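PDB 3L7I: teichoic acid biosynthesis protein F from Staphylococcus epidermidis, which is a teichoic acid biosynthesis protein whose modelled C-terminal part has a GT-B-type fold of two domains, each built on a parallel beta sheet. Local coordinates for residues A[444-449]-A[626-631]; A[540-545]-A[611-616]; A[617-622]-A[635-640]; A[661-666]-A[692-697]. One frame throughout, in Å; residues are numbered along the deposited sequence.

Contact 1 (A[444-449]-A[626-631]); sequences HGTPLK and VMFDYG
Thr446 lies across the Phe628 ring, and this CH-pi contact dominates the meeting of loop 444-449 with helix 626-630. The Thr446 CG2 methyl sits 3.4 Å from the centroid of the Phe628 ring, 16° off the ring normal and displaced toward the rim. With CG2 anti to the Thr446 backbone N (OG1 at chi1 -68°), the methyl meets the aromatic face while OG1 is left for a hydrogen bond to Asn486. Met627 CG occupies the other face, so the phenyl is held between the Thr446 methyl and Met627, its neighbour in the helix.

Apolar packing widens the patch. Leu448 CB approaches the edge of the Phe628 ring, 4.0 Å from CE2. The extended chain of Met627 carries its CE to 3.6 Å from Leu448 CD1, the two side chains meeting at about a right angle.

Polar bonds lead outward: Pro447 O accepts from Tyr488 OH, and the Leu448 backbone bonds to Tyr655. The loop follows strand 438-441 of one domain's sheet, and the helix packs on the sheet of the other domain. This buried junction thus joins the domains by apolar and aromatic packing, while its polar atoms bond to other residues.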
loop_
_atom_site.group_PDB
_atom_site.type_symbol
_atom_site.label_atom_id
_atom_site.label_comp_id
_atom_site.label_asym_id
_atom_site.label_seq_id
_atom_site.Cartn_x
_atom_site.Cartn_y
_atom_site.Cartn_z
ATOM N N HIS A 444 -2.683 -23.143 -38.958
ATOM C CA HIS A 444 -3.418 -22.703 -40.130
ATOM C C HIS A 444 -2.621 -22.882 -41.417
ATOM O O HIS A 444 -2.555 -21.966 -42.239
ATOM C CB HIS A 444 -3.784 -21.228 -39.973
ATOM C CG HIS A 444 -2.623 -20.390 -39.564
ATOM N ND1 HIS A 444 -2.448 -19.944 -38.277
ATOM C CD2 HIS A 444 -1.534 -19.986 -40.257
ATOM C CE1 HIS A 444 -1.317 -19.258 -38.198
ATOM N NE2 HIS A 444 -0.744 -19.277 -39.382
ATOM N N GLY A 445 -1.996 -24.031 -41.608
ATOM C CA GLY A 445 -1.417 -24.287 -42.913
ATOM C C GLY A 445 -0.015 -24.840 -43.005
ATOM O O GLY A 445 0.829 -24.560 -42.162
ATOM N N THR A 446 0.216 -25.628 -44.050
ATOM C CA THR A 446 1.520 -26.191 -44.326
ATOM C C THR A 446 2.504 -25.060 -44.546
ATOM O O THR A 446 2.263 -24.194 -45.386
ATOM C CB THR A 446 1.513 -27.068 -45.602
ATOM O OG1 THR A 446 0.732 -28.255 -45.388
ATOM C CG2 THR A 446 2.928 -27.466 -45.959
ATOM N N PRO A 447 3.622 -25.057 -43.796
ATOM C CA PRO A 447 4.525 -23.906 -43.892
ATOM C C PRO A 447 5.324 -23.958 -45.179
ATOM O O PRO A 447 5.723 -25.032 -45.619
ATOM C CB PRO A 447 5.455 -24.079 -42.690
ATOM C CG PRO A 447 4.821 -25.106 -41.841
ATOM C CD PRO A 447 4.070 -26.008 -42.769
ATOM N N LEU A 448 5.514 -22.793 -45.788
ATOM C CA LEU A 448 6.455 -22.631 -46.880
ATOM C C LEU A 448 7.578 -21.744 -46.359
ATOM O O LEU A 448 8.751 -21.991 -46.630
ATOM C CB LEU A 448 5.779 -21.980 -48.075
ATOM C CG LEU A 448 6.715 -21.392 -49.121
ATOM C CD1 LEU A 448 7.107 -22.471 -50.095
ATOM C CD2 LEU A 448 6.062 -20.221 -49.836
ATOM N N LYS A 449 7.217 -20.728 -45.590
ATOM C CA LYS A 449 8.205 -19.840 -44.999
ATOM C C LYS A 449 8.639 -20.326 -43.600
ATOM O O LYS A 449 7.829 -20.841 -42.827
ATOM C CB LYS A 449 7.651 -18.400 -44.919
ATOM C CG LYS A 449 7.387 -17.716 -46.279
ATOM C CD LYS A 449 6.293 -16.628 -46.186
ATOM C CE LYS A 449 6.118 -15.811 -47.492
ATOM N NZ LYS A 449 7.004 -14.569 -47.550
ATOM N N VAL A 626 -1.267 -21.335 -49.208
ATOM C CA VAL A 626 -2.498 -21.761 -49.869
ATOM C C VAL A 626 -2.269 -22.799 -50.954
ATOM O O VAL A 626 -3.144 -23.603 -51.227
ATOM C CB VAL A 626 -3.339 -20.610 -50.504
ATOM C CG1 VAL A 626 -3.963 -19.742 -49.441
ATOM C CG2 VAL A 626 -2.507 -19.804 -51.512
ATOM N N MET A 627 -1.118 -22.788 -51.602
ATOM C CA MET A 627 -0.923 -23.775 -52.651
ATOM C C MET A 627 -1.081 -25.199 -52.097
ATOM O O MET A 627 -1.497 -26.112 -52.814
ATOM C CB MET A 627 0.433 -23.596 -53.321
ATOM C CG MET A 627 1.577 -23.592 -52.355
ATOM S SD MET A 627 3.127 -23.719 -53.240
ATOM C CE MET A 627 4.294 -23.780 -51.871
ATOM N N PHE A 628 -0.759 -25.382 -50.821
ATOM C CA PHE A 628 -0.789 -26.707 -50.237
ATOM C C PHE A 628 -2.223 -27.121 -49.987
ATOM O O PHE A 628 -2.517 -28.309 -49.876
ATOM C CB PHE A 628 -0.013 -26.764 -48.921
ATOM C CG PHE A 628 1.456 -26.506 -49.058
ATOM C CD1 PHE A 628 2.255 -27.349 -49.798
ATOM C CD2 PHE A 628 2.042 -25.436 -48.423
ATOM C CE1 PHE A 628 3.599 -27.123 -49.916
ATOM C CE2 PHE A 628 3.393 -25.209 -48.536
ATOM C CZ PHE A 628 4.169 -26.052 -49.283
ATOM N N ASP A 629 -3.116 -26.147 -49.870
ATOM C CA ASP A 629 -4.519 -26.444 -49.642
ATOM C C ASP A 629 -5.166 -26.790 -50.964
ATOM O O ASP A 629 -5.764 -27.861 -51.136
ATOM C CB ASP A 629 -5.239 -25.231 -49.059
ATOM C CG ASP A 629 -4.763 -24.884 -47.664
ATOM O OD1 ASP A 629 -4.397 -23.705 -47.450
ATOM O OD2 ASP A 629 -4.754 -25.784 -46.784
ATOM N N TYR A 630 -5.038 -25.858 -51.900
ATOM C CA TYR A 630 -5.682 -25.960 -53.202
ATOM C C TYR A 630 -5.284 -27.255 -53.899
ATOM O O TYR A 630 -6.054 -27.813 -54.676
ATOM C CB TYR A 630 -5.336 -24.734 -54.040
ATOM C CG TYR A 630 -6.020 -24.713 -55.351
ATOM C CD1 TYR A 630 -7.379 -24.480 -55.436
ATOM C CD2 TYR A 630 -5.319 -24.946 -56.518
ATOM C CE1 TYR A 630 -8.030 -24.479 -56.679
ATOM C CE2 TYR A 630 -5.951 -24.947 -57.756
ATOM C CZ TYR A 630 -7.300 -24.708 -57.828
ATOM O OH TYR A 630 -7.923 -24.708 -59.041
ATOM N N GLY A 631 -4.088 -27.741 -53.573
ATOM C CA GLY A 631 -3.525 -28.957 -54.147
ATOM C C GLY A 631 -4.320 -30.234 -53.918
ATOM O O GLY A 631 -4.155 -31.220 -54.633
#

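Contact 2 (A[540-545]-A[611-616]); sequences VIMYAP and ELFLIS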
loop_
_atom_site.group_PDB
_atom_site.type_symbol
_atom_site.label_atom_id
_atom_site.label_comp_id
_atom_site.label_asym_id
_atom_site.label_seq_id
_atom_site.Cartn_x
_atom_site.Cartn_y
_atom_site.Cartn_z
ATOM N N VAL A 540 -13.225 -20.156 -64.073
ATOM C CA VAL A 540 -12.872 -19.293 -62.953
ATOM C C VAL A 540 -11.415 -19.377 -62.495
ATOM O O VAL A 540 -10.976 -20.405 -61.967
ATOM C CB VAL A 540 -13.789 -19.586 -61.757
ATOM C CG1 VAL A 540 -13.278 -18.893 -60.499
ATOM C CG2 VAL A 540 -15.202 -19.179 -62.079
ATOM N N ILE A 541 -10.679 -18.283 -62.690
ATOM C CA ILE A 541 -9.319 -18.169 -62.166
ATOM C C ILE A 541 -9.346 -17.460 -60.799
ATOM O O ILE A 541 -10.100 -16.487 -60.600
ATOM C CB ILE A 541 -8.410 -17.393 -63.157
ATOM C CG1 ILE A 541 -8.236 -18.169 -64.452
ATOM C CG2 ILE A 541 -7.045 -17.164 -62.588
ATOM C CD1 ILE A 541 -7.799 -17.294 -65.596
ATOM N N MET A 542 -8.554 -17.966 -59.855
ATOM C CA MET A 542 -8.353 -17.272 -58.579
ATOM C C MET A 542 -6.925 -16.802 -58.430
ATOM O O MET A 542 -5.991 -17.541 -58.721
ATOM C CB MET A 542 -8.699 -18.147 -57.382
ATOM C CG MET A 542 -9.358 -17.345 -56.273
ATOM S SD MET A 542 -8.973 -17.887 -54.602
ATOM C CE MET A 542 -8.338 -19.513 -54.945
ATOM N N TYR A 543 -6.752 -15.583 -57.947
ATOM C CA TYR A 543 -5.416 -15.013 -57.841
ATOM C C TYR A 543 -5.169 -14.577 -56.415
ATOM O O TYR A 543 -5.876 -13.727 -55.900
ATOM C CB TYR A 543 -5.299 -13.824 -58.782
ATOM C CG TYR A 543 -3.965 -13.146 -58.760
ATOM C CD1 TYR A 543 -2.792 -13.868 -58.621
ATOM C CD2 TYR A 543 -3.872 -11.777 -58.903
ATOM C CE1 TYR A 543 -1.558 -13.232 -58.606
ATOM C CE2 TYR A 543 -2.662 -11.141 -58.896
ATOM C CZ TYR A 543 -1.505 -11.863 -58.748
ATOM O OH TYR A 543 -0.302 -11.183 -58.749
ATOM N N ALA A 544 -4.171 -15.133 -55.755
ATOM C CA ALA A 544 -3.988 -14.793 -54.349
ATOM C C ALA A 544 -2.520 -14.652 -53.993
ATOM O O ALA A 544 -1.889 -15.593 -53.518
ATOM C CB ALA A 544 -4.649 -15.830 -53.485
ATOM N N PRO A 545 -1.976 -13.457 -54.215
ATOM C CA PRO A 545 -0.568 -13.131 -54.012
ATOM C C PRO A 545 -0.317 -12.764 -52.568
ATOM O O PRO A 545 -1.161 -12.103 -51.956
ATOM C CB PRO A 545 -0.386 -11.865 -54.857
ATOM C CG PRO A 545 -1.771 -11.465 -55.340
ATOM C CD PRO A 545 -2.765 -12.283 -54.618
ATOM N N GLU A 611 -14.284 -22.541 -49.939
ATOM C CA GLU A 611 -15.338 -22.405 -50.921
ATOM C C GLU A 611 -14.804 -21.720 -52.172
ATOM O O GLU A 611 -15.134 -22.119 -53.284
ATOM C CB GLU A 611 -16.536 -21.650 -50.337
ATOM C CG GLU A 611 -17.204 -22.402 -49.196
ATOM C CD GLU A 611 -18.453 -21.734 -48.696
ATOM O OE1 GLU A 611 -18.675 -20.556 -49.042
ATOM O OE2 GLU A 611 -19.216 -22.386 -47.950
ATOM N N LEU A 612 -13.962 -20.708 -52.009
ATOM C CA LEU A 612 -13.389 -20.076 -53.185
ATOM C C LEU A 612 -12.535 -21.084 -53.991
ATOM O O LEU A 612 -12.555 -21.082 -55.233
ATOM C CB LEU A 612 -12.623 -18.804 -52.825
ATOM C CG LEU A 612 -13.504 -17.644 -52.348
ATOM C CD1 LEU A 612 -12.680 -16.421 -51.918
ATOM C CD2 LEU A 612 -14.501 -17.276 -53.422
ATOM N N PHE A 613 -11.815 -21.973 -53.309
ATOM C CA PHE A 613 -11.056 -22.983 -54.053
ATOM C C PHE A 613 -11.995 -23.881 -54.836
ATOM O O PHE A 613 -11.776 -24.129 -56.022
ATOM C CB PHE A 613 -10.166 -23.848 -53.146
ATOM C CG PHE A 613 -9.079 -23.091 -52.459
ATOM C CD1 PHE A 613 -8.427 -22.054 -53.102
ATOM C CD2 PHE A 613 -8.702 -23.420 -51.178
ATOM C CE1 PHE A 613 -7.434 -21.348 -52.468
ATOM C CE2 PHE A 613 -7.705 -22.721 -50.545
ATOM C CZ PHE A 613 -7.068 -21.686 -51.190
ATOM N N LEU A 614 -13.029 -24.379 -54.158
ATOM C CA LEU A 614 -13.960 -25.343 -54.749
ATOM C C LEU A 614 -14.459 -24.886 -56.113
ATOM O O LEU A 614 -14.537 -25.667 -57.047
ATOM C CB LEU A 614 -15.153 -25.579 -53.832
ATOM C CG LEU A 614 -14.968 -26.623 -52.737
ATOM C CD1 LEU A 614 -16.320 -27.019 -52.185
ATOM C CD2 LEU A 614 -14.246 -27.850 -53.276
ATOM N N ILE A 615 -14.785 -23.607 -56.237
ATOM C CA ILE A 615 -15.273 -23.123 -57.513
ATOM C C ILE A 615 -14.164 -22.620 -58.459
ATOM O O ILE A 615 -14.467 -22.031 -59.490
ATOM C CB ILE A 615 -16.362 -22.036 -57.336
ATOM C CG1 ILE A 615 -15.743 -20.750 -56.787
ATOM C CG2 ILE A 615 -17.526 -22.557 -56.484
ATOM C CD1 ILE A 615 -16.697 -19.557 -56.765
ATOM N N SER A 616 -12.895 -22.870 -58.140
ATOM C CA SER A 616 -11.805 -22.349 -58.974
ATOM C C SER A 616 -11.203 -23.389 -59.902
ATOM O O SER A 616 -10.772 -24.453 -59.443
ATOM C CB SER A 616 -10.679 -21.783 -58.118
ATOM O OG SER A 616 -11.070 -20.614 -57.432
#
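Val540 and Met542 point from strand 539-543 onto the turn that ends helix 609-614, and the close packing is gathered at Ile615 and Ser616. Val540 CB lies 3.4 Å from Ile615 O, and Met542 CB is equally near, at 3.4 Å, to Ser616 OG. That hydroxyl is directed back at its own helix: with chi1 at -68°, OG lies beside the Ser616 backbone N and donates to Leu612 O over 2.7 Å, tilted 33° from the carbonyl plane. The carbonyl near the helix end is thereby satisfied, and the serine offers the strand a fixed surface. Met542 extends this packed region, its bent chain bringing SD to 4.2 Å from Leu612 CB and, as a Met-aromatic contact, to 5.4 Å from the centroid of the Phe613 ring, in an oblique approach 62° off its normal.

The looser side lies past Met542, where the chain leaves the helix and Ala544 and Pro545 are partly exposed. On the helix, Glu611 marks the outer side, its carboxylate bound by Tyr524 and Tyr606.

Val540 and Met542 also touch strand 577-581. They thus contribute apolar surface to the layer between helix and sheet, while the Ser616 hydroxyl spends its bond within the helix-ending turn.

Contact 3 (A[617-622]-A[635-640]); sequences DCLITD and RPQFFF
Phe638, Thr621 and Leu619 lose the most surface where strands 618-621 and 637-640 run side by side as the parallel strands of a beta-alpha-beta unit, connected through helix 626-630, in a Rossmann-like sheet. The axes of the two short strand segments come within 4.7 Å, at 17°.

Phe638 uses both its N and its O toward strand 618-621: N donates to Leu619 O at 2.9 Å, and O accepts from Thr621 N at 3.1 Å with an N-H...O angle of 170°. Its ring packs on helix 670-677, with Cys618 SG and Leu619 O near its plane at the edge, and Ile620 CG1 packs on its CB.

Thr621 faces the opposite side of the sheet. Its CG2, placed between the backbone N and the carbonyl carbon, comes 3.4 Å from Phe639 CE1; OG1 hydrogen-bonds to the carbonyl Ala544 O. Leu619 shares this face, side by side with Gln637, whose amide NE2 reaches Met627 O on the connecting helix. Leu619 N in turn donates to Pro636 O.

Further on, Thr621 O receives Phe640 N. Asp622 OD1, in a salt bridge with Arg548, also accepts from a water at 2.8 Å that donates to Phe640 O at 3.2 Å.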
loop_
_atom_site.group_PDB
_atom_site.type_symbol
_atom_site.label_atom_id
_atom_site.label_comp_id
_atom_site.label_asym_id
_atom_site.label_seq_id
_atom_site.Cartn_x
_atom_site.Cartn_y
_atom_site.Cartn_z
ATOM N N ASP A 617 -11.147 -23.063 -61.194
ATOM C CA ASP A 617 -10.565 -23.947 -62.199
ATOM C C ASP A 617 -9.045 -23.955 -62.161
ATOM O O ASP A 617 -8.422 -24.894 -62.637
ATOM C CB ASP A 617 -11.062 -23.577 -63.590
ATOM C CG ASP A 617 -12.554 -23.823 -63.752
ATOM O OD1 ASP A 617 -12.971 -25.012 -63.863
ATOM O OD2 ASP A 617 -13.314 -22.825 -63.758
ATOM N N CYS A 618 -8.453 -22.907 -61.603
ATOM C CA CYS A 618 -7.027 -22.904 -61.315
ATOM C C CYS A 618 -6.724 -21.851 -60.265
ATOM O O CYS A 618 -7.567 -21.002 -59.977
ATOM C CB CYS A 618 -6.194 -22.650 -62.571
ATOM S SG CYS A 618 -6.385 -21.001 -63.319
ATOM N N LEU A 619 -5.519 -21.919 -59.699
ATOM C CA LEU A 619 -5.035 -20.978 -58.694
ATOM C C LEU A 619 -3.826 -20.218 -59.235
ATOM O O LEU A 619 -2.915 -20.817 -59.812
ATOM C CB LEU A 619 -4.615 -21.733 -57.436
ATOM C CG LEU A 619 -4.919 -20.975 -56.137
ATOM C CD1 LEU A 619 -4.152 -21.532 -54.953
ATOM C CD2 LEU A 619 -4.652 -19.500 -56.308
ATOM N N ILE A 620 -3.790 -18.904 -59.069
ATOM C CA ILE A 620 -2.538 -18.204 -59.328
ATOM C C ILE A 620 -2.083 -17.629 -58.011
ATOM O O ILE A 620 -2.843 -16.930 -57.324
ATOM C CB ILE A 620 -2.674 -17.074 -60.353
ATOM C CG1 ILE A 620 -3.332 -17.592 -61.623
ATOM C CG2 ILE A 620 -1.309 -16.472 -60.673
ATOM C CD1 ILE A 620 -3.457 -16.531 -62.676
ATOM N N THR A 621 -0.845 -17.935 -57.647
ATOM C CA THR A 621 -0.308 -17.454 -56.393
ATOM C C THR A 621 1.203 -17.218 -56.546
ATOM O O THR A 621 1.707 -17.189 -57.672
ATOM C CB THR A 621 -0.647 -18.435 -55.284
ATOM O OG1 THR A 621 -0.321 -17.844 -54.029
ATOM C CG2 THR A 621 0.120 -19.744 -55.466
ATOM N N ASP A 622 1.919 -17.002 -55.443
ATOM C CA ASP A 622 3.374 -16.896 -55.517
ATOM C C ASP A 622 4.095 -17.620 -54.393
ATOM O O ASP A 622 4.612 -18.712 -54.613
ATOM C CB ASP A 622 3.833 -15.443 -55.617
ATOM C CG ASP A 622 3.099 -14.542 -54.678
ATOM O OD1 ASP A 622 2.365 -13.674 -55.169
ATOM O OD2 ASP A 622 3.242 -14.692 -53.445
ATOM N N ARG A 635 -5.642 -29.598 -59.349
ATOM C CA ARG A 635 -5.933 -28.709 -60.448
ATOM C C ARG A 635 -4.674 -27.904 -60.740
ATOM O O ARG A 635 -3.754 -27.883 -59.931
ATOM C CB ARG A 635 -7.138 -27.808 -60.102
ATOM C CG ARG A 635 -8.471 -28.308 -60.630
ATOM C CD ARG A 635 -9.442 -28.787 -59.585
ATOM N NE ARG A 635 -10.315 -27.704 -59.146
ATOM C CZ ARG A 635 -11.547 -27.846 -58.639
ATOM N NH1 ARG A 635 -12.208 -26.762 -58.251
ATOM N NH2 ARG A 635 -12.121 -29.040 -58.501
ATOM N N PRO A 636 -4.617 -27.249 -61.908
ATOM C CA PRO A 636 -3.439 -26.465 -62.295
ATOM C C PRO A 636 -3.202 -25.274 -61.377
ATOM O O PRO A 636 -4.139 -24.534 -61.097
ATOM C CB PRO A 636 -3.807 -25.943 -63.688
ATOM C CG PRO A 636 -4.879 -26.833 -64.162
ATOM C CD PRO A 636 -5.644 -27.245 -62.961
ATOM N N GLN A 637 -1.969 -25.095 -60.919
ATOM C CA GLN A 637 -1.598 -23.867 -60.237
ATOM C C GLN A 637 -0.521 -23.174 -61.067
ATOM O O GLN A 637 0.178 -23.829 -61.839
ATOM C CB GLN A 637 -1.094 -24.136 -58.819
ATOM C CG GLN A 637 -1.933 -25.113 -58.023
ATOM C CD GLN A 637 -1.664 -25.033 -56.527
ATOM O OE1 GLN A 637 -1.236 -23.991 -56.015
ATOM N NE2 GLN A 637 -1.935 -26.126 -55.812
ATOM N N PHE A 638 -0.434 -21.851 -60.924
ATOM C CA PHE A 638 0.584 -21.019 -61.557
ATOM C C PHE A 638 1.244 -20.180 -60.480
ATOM O O PHE A 638 0.662 -19.950 -59.408
ATOM C CB PHE A 638 -0.044 -20.087 -62.587
ATOM C CG PHE A 638 -0.600 -20.795 -63.784
ATOM C CD1 PHE A 638 0.202 -21.034 -64.908
ATOM C CD2 PHE A 638 -1.920 -21.232 -63.802
ATOM C CE1 PHE A 638 -0.308 -21.689 -66.025
ATOM C CE2 PHE A 638 -2.421 -21.884 -64.919
ATOM C CZ PHE A 638 -1.619 -22.109 -66.026
ATOM N N PHE A 639 2.445 -19.702 -60.769
ATOM C CA PHE A 639 3.247 -19.021 -59.771
ATOM C C PHE A 639 3.910 -17.811 -60.363
ATOM O O PHE A 639 4.963 -17.891 -60.981
ATOM C CB PHE A 639 4.244 -20.000 -59.153
ATOM C CG PHE A 639 3.567 -21.152 -58.503
ATOM C CD1 PHE A 639 3.029 -21.019 -57.219
ATOM C CD2 PHE A 639 3.355 -22.329 -59.203
ATOM C CE1 PHE A 639 2.341 -22.065 -56.619
ATOM C CE2 PHE A 639 2.665 -23.379 -58.611
ATOM C CZ PHE A 639 2.163 -23.251 -57.312
ATOM N N PHE A 640 3.255 -16.681 -60.179
ATOM C CA PHE A 640 3.665 -15.431 -60.782
ATOM C C PHE A 640 4.675 -14.709 -59.869
ATOM O O PHE A 640 4.384 -13.674 -59.271
ATOM C CB PHE A 640 2.407 -14.615 -61.000
ATOM C CG PHE A 640 2.640 -13.283 -61.577
ATOM C CD1 PHE A 640 1.919 -12.194 -61.121
ATOM C CD2 PHE A 640 3.555 -13.101 -62.592
ATOM C CE1 PHE A 640 2.110 -10.929 -61.671
ATOM C CE2 PHE A 640 3.752 -11.836 -63.151
ATOM C CZ PHE A 640 3.034 -10.749 -62.686
HETATM O O HOH W 1 1.675 -12.847 -57.772
#

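Contact 4 (A[661-666]-A[692-697]); sequences DLPGPI and DAFYDR
Pro663 lies flat against Phe694, and this proline-aromatic CH-pi contact fastens the loop leading to edge strand 666-667 of the Rossmann-like sheet to helix 688-698. Pro663 CG sits 3.7 Å from the centroid of the Phe694 ring, only 10° off its normal and so over the middle of the face. The phenyl is extended to meet the proline by having CG anti to the Phe694 backbone N (chi1 -172°).

The remaining apolar contact is slight: Leu662 CA approaches Phe694 CD1 obliquely. Beyond the two segments, Pro663 also rests on Gln637 and Phe639, and Phe694 meets Phe698, so the pair belongs to a larger, mainly apolar layer between sheet and helix.

Charge enters at the exposed margin. The straight side chain of Arg697 reaches out to Asp661, the two side chains crossing at a slant, with carboxylate and guanidinium planes 88° apart. This salt bridge is long and presumably adds little to the hold: Asp661 OD2, near the guanidinium plane at its edge, stays 3.7 Å from Arg697 NH1.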
loop_
_atom_site.group_PDB
_atom_site.type_symbol
_atom_site.label_atom_id
_atom_site.label_comp_id
_atom_site.label_asym_id
_atom_site.label_seq_id
_atom_site.Cartn_x
_atom_site.Cartn_y
_atom_site.Cartn_z
ATOM N N ASP A 661 10.263 -28.633 -57.346
ATOM C CA ASP A 661 9.073 -29.435 -57.108
ATOM C C ASP A 661 7.826 -28.691 -56.617
ATOM O O ASP A 661 7.356 -28.930 -55.509
ATOM C CB ASP A 661 9.418 -30.579 -56.143
ATOM C CG ASP A 661 10.049 -30.086 -54.853
ATOM O OD1 ASP A 661 9.561 -29.072 -54.313
ATOM O OD2 ASP A 661 11.028 -30.708 -54.384
ATOM N N LEU A 662 7.281 -27.806 -57.446
ATOM C CA LEU A 662 5.915 -27.319 -57.221
ATOM C C LEU A 662 5.014 -27.650 -58.423
ATOM O O LEU A 662 5.514 -27.965 -59.512
ATOM C CB LEU A 662 5.860 -25.842 -56.778
ATOM C CG LEU A 662 6.468 -24.742 -57.622
ATOM C CD1 LEU A 662 6.571 -23.447 -56.830
ATOM C CD2 LEU A 662 7.848 -25.209 -58.134
ATOM N N PRO A 663 3.686 -27.596 -58.216
ATOM C CA PRO A 663 2.703 -28.249 -59.087
ATOM C C PRO A 663 2.509 -27.551 -60.419
ATOM O O PRO A 663 1.799 -28.085 -61.264
ATOM C CB PRO A 663 1.391 -28.121 -58.304
ATOM C CG PRO A 663 1.647 -27.170 -57.196
ATOM C CD PRO A 663 3.041 -26.640 -57.306
ATOM N N GLY A 664 3.098 -26.373 -60.588
ATOM C CA GLY A 664 2.935 -25.602 -61.805
ATOM C C GLY A 664 4.169 -24.799 -62.155
ATOM O O GLY A 664 5.134 -24.754 -61.406
ATOM N N PRO A 665 4.127 -24.127 -63.298
ATOM C CA PRO A 665 5.273 -23.368 -63.817
ATOM C C PRO A 665 5.518 -22.060 -63.042
ATOM O O PRO A 665 4.575 -21.526 -62.468
ATOM C CB PRO A 665 4.838 -23.028 -65.248
ATOM C CG PRO A 665 3.382 -23.526 -65.379
ATOM C CD PRO A 665 2.890 -23.848 -64.037
ATOM N N ILE A 666 6.743 -21.546 -63.026
ATOM C CA ILE A 666 6.970 -20.213 -62.467
ATOM C C ILE A 666 7.004 -19.190 -63.587
ATOM O O ILE A 666 7.768 -19.331 -64.528
ATOM C CB ILE A 666 8.311 -20.105 -61.695
ATOM C CG1 ILE A 666 8.353 -21.109 -60.539
ATOM C CG2 ILE A 666 8.530 -18.660 -61.208
ATOM C CD1 ILE A 666 9.683 -21.221 -59.875
ATOM N N ASP A 692 0.496 -34.492 -59.485
ATOM C CA ASP A 692 0.395 -35.749 -58.764
ATOM C C ASP A 692 1.497 -35.868 -57.708
ATOM O O ASP A 692 1.233 -36.268 -56.586
ATOM C CB ASP A 692 0.404 -36.940 -59.737
ATOM C CG ASP A 692 -0.883 -37.041 -60.577
ATOM O OD1 ASP A 692 -1.909 -36.457 -60.168
ATOM O OD2 ASP A 692 -0.865 -37.716 -61.644
ATOM N N ALA A 693 2.725 -35.500 -58.056
ATOM C CA ALA A 693 3.822 -35.564 -57.093
ATOM C C ALA A 693 3.515 -34.679 -55.886
ATOM O O ALA A 693 3.732 -35.071 -54.735
ATOM C CB ALA A 693 5.121 -35.137 -57.736
ATOM N N PHE A 694 3.012 -33.480 -56.166
ATOM C CA PHE A 694 2.684 -32.497 -55.144
ATOM C C PHE A 694 1.526 -33.002 -54.290
ATOM O O PHE A 694 1.530 -32.834 -53.075
ATOM C CB PHE A 694 2.317 -31.169 -55.820
ATOM C CG PHE A 694 2.151 -30.033 -54.884
ATOM C CD1 PHE A 694 3.226 -29.242 -54.547
ATOM C CD2 PHE A 694 0.913 -29.734 -54.352
ATOM C CE1 PHE A 694 3.073 -28.172 -53.678
ATOM C CE2 PHE A 694 0.750 -28.666 -53.487
ATOM C CZ PHE A 694 1.838 -27.883 -53.150
ATOM N N TYR A 695 0.531 -33.620 -54.921
ATOM C CA TYR A 695 -0.613 -34.155 -54.186
ATOM C C TYR A 695 -0.191 -35.326 -53.319
ATOM O O TYR A 695 -0.769 -35.571 -52.270
ATOM C CB TYR A 695 -1.720 -34.605 -55.135
ATOM C CG TYR A 695 -2.841 -35.347 -54.442
ATOM C CD1 TYR A 695 -3.962 -34.678 -53.985
ATOM C CD2 TYR A 695 -2.775 -36.714 -54.243
ATOM C CE1 TYR A 695 -4.988 -35.353 -53.354
ATOM C CE2 TYR A 695 -3.793 -37.394 -53.616
ATOM C CZ TYR A 695 -4.896 -36.713 -53.176
ATOM O OH TYR A 695 -5.915 -37.394 -52.553
ATOM N N ASP A 696 0.810 -36.065 -53.767
ATOM C CA ASP A 696 1.275 -37.208 -53.004
ATOM C C ASP A 696 1.937 -36.691 -51.756
ATOM O O ASP A 696 1.710 -37.206 -50.671
ATOM C CB ASP A 696 2.288 -38.036 -53.807
ATOM C CG ASP A 696 1.627 -38.954 -54.820
ATOM O OD1 ASP A 696 0.379 -39.079 -54.795
ATOM O OD2 ASP A 696 2.366 -39.557 -55.639
ATOM N N ARG A 697 2.750 -35.654 -51.924
ATOM C CA ARG A 697 3.651 -35.206 -50.871
ATOM C C ARG A 697 2.962 -34.388 -49.772
ATOM O O ARG A 697 3.305 -34.515 -48.603
ATOM C CB ARG A 697 4.820 -34.416 -51.467
ATOM C CG ARG A 697 5.923 -34.156 -50.476
ATOM C CD ARG A 697 7.102 -33.397 -51.057
ATOM N NE ARG A 697 8.060 -33.080 -49.995
ATOM C CZ ARG A 697 9.115 -32.274 -50.116
ATOM N NH1 ARG A 697 9.384 -31.671 -51.269
ATOM N NH2 ARG A 697 9.906 -32.067 -49.069
#

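Contacts 1 to 4 all involve the second domain, and three of them are internal to it. Contact 2 is nested within the chain span closed by contact 1, whereas contact 3 alternates with contact 1 because helix 626-630 connects the two strands of contact 3. Contacts 2 and 3 share one sheet, with centres 9 Å apart and strands 539-543 and 618-621 adjacent. Contact 4 follows last, its centre 11 Å from that of contact 3 and 12 Å from that of contact 1, where Phe694 packs on Phe628. Contacts 2 and 4 do not touch. The interdomain seam of contact 1 is therefore backed by what appears to be a continuous core reaching the sheet.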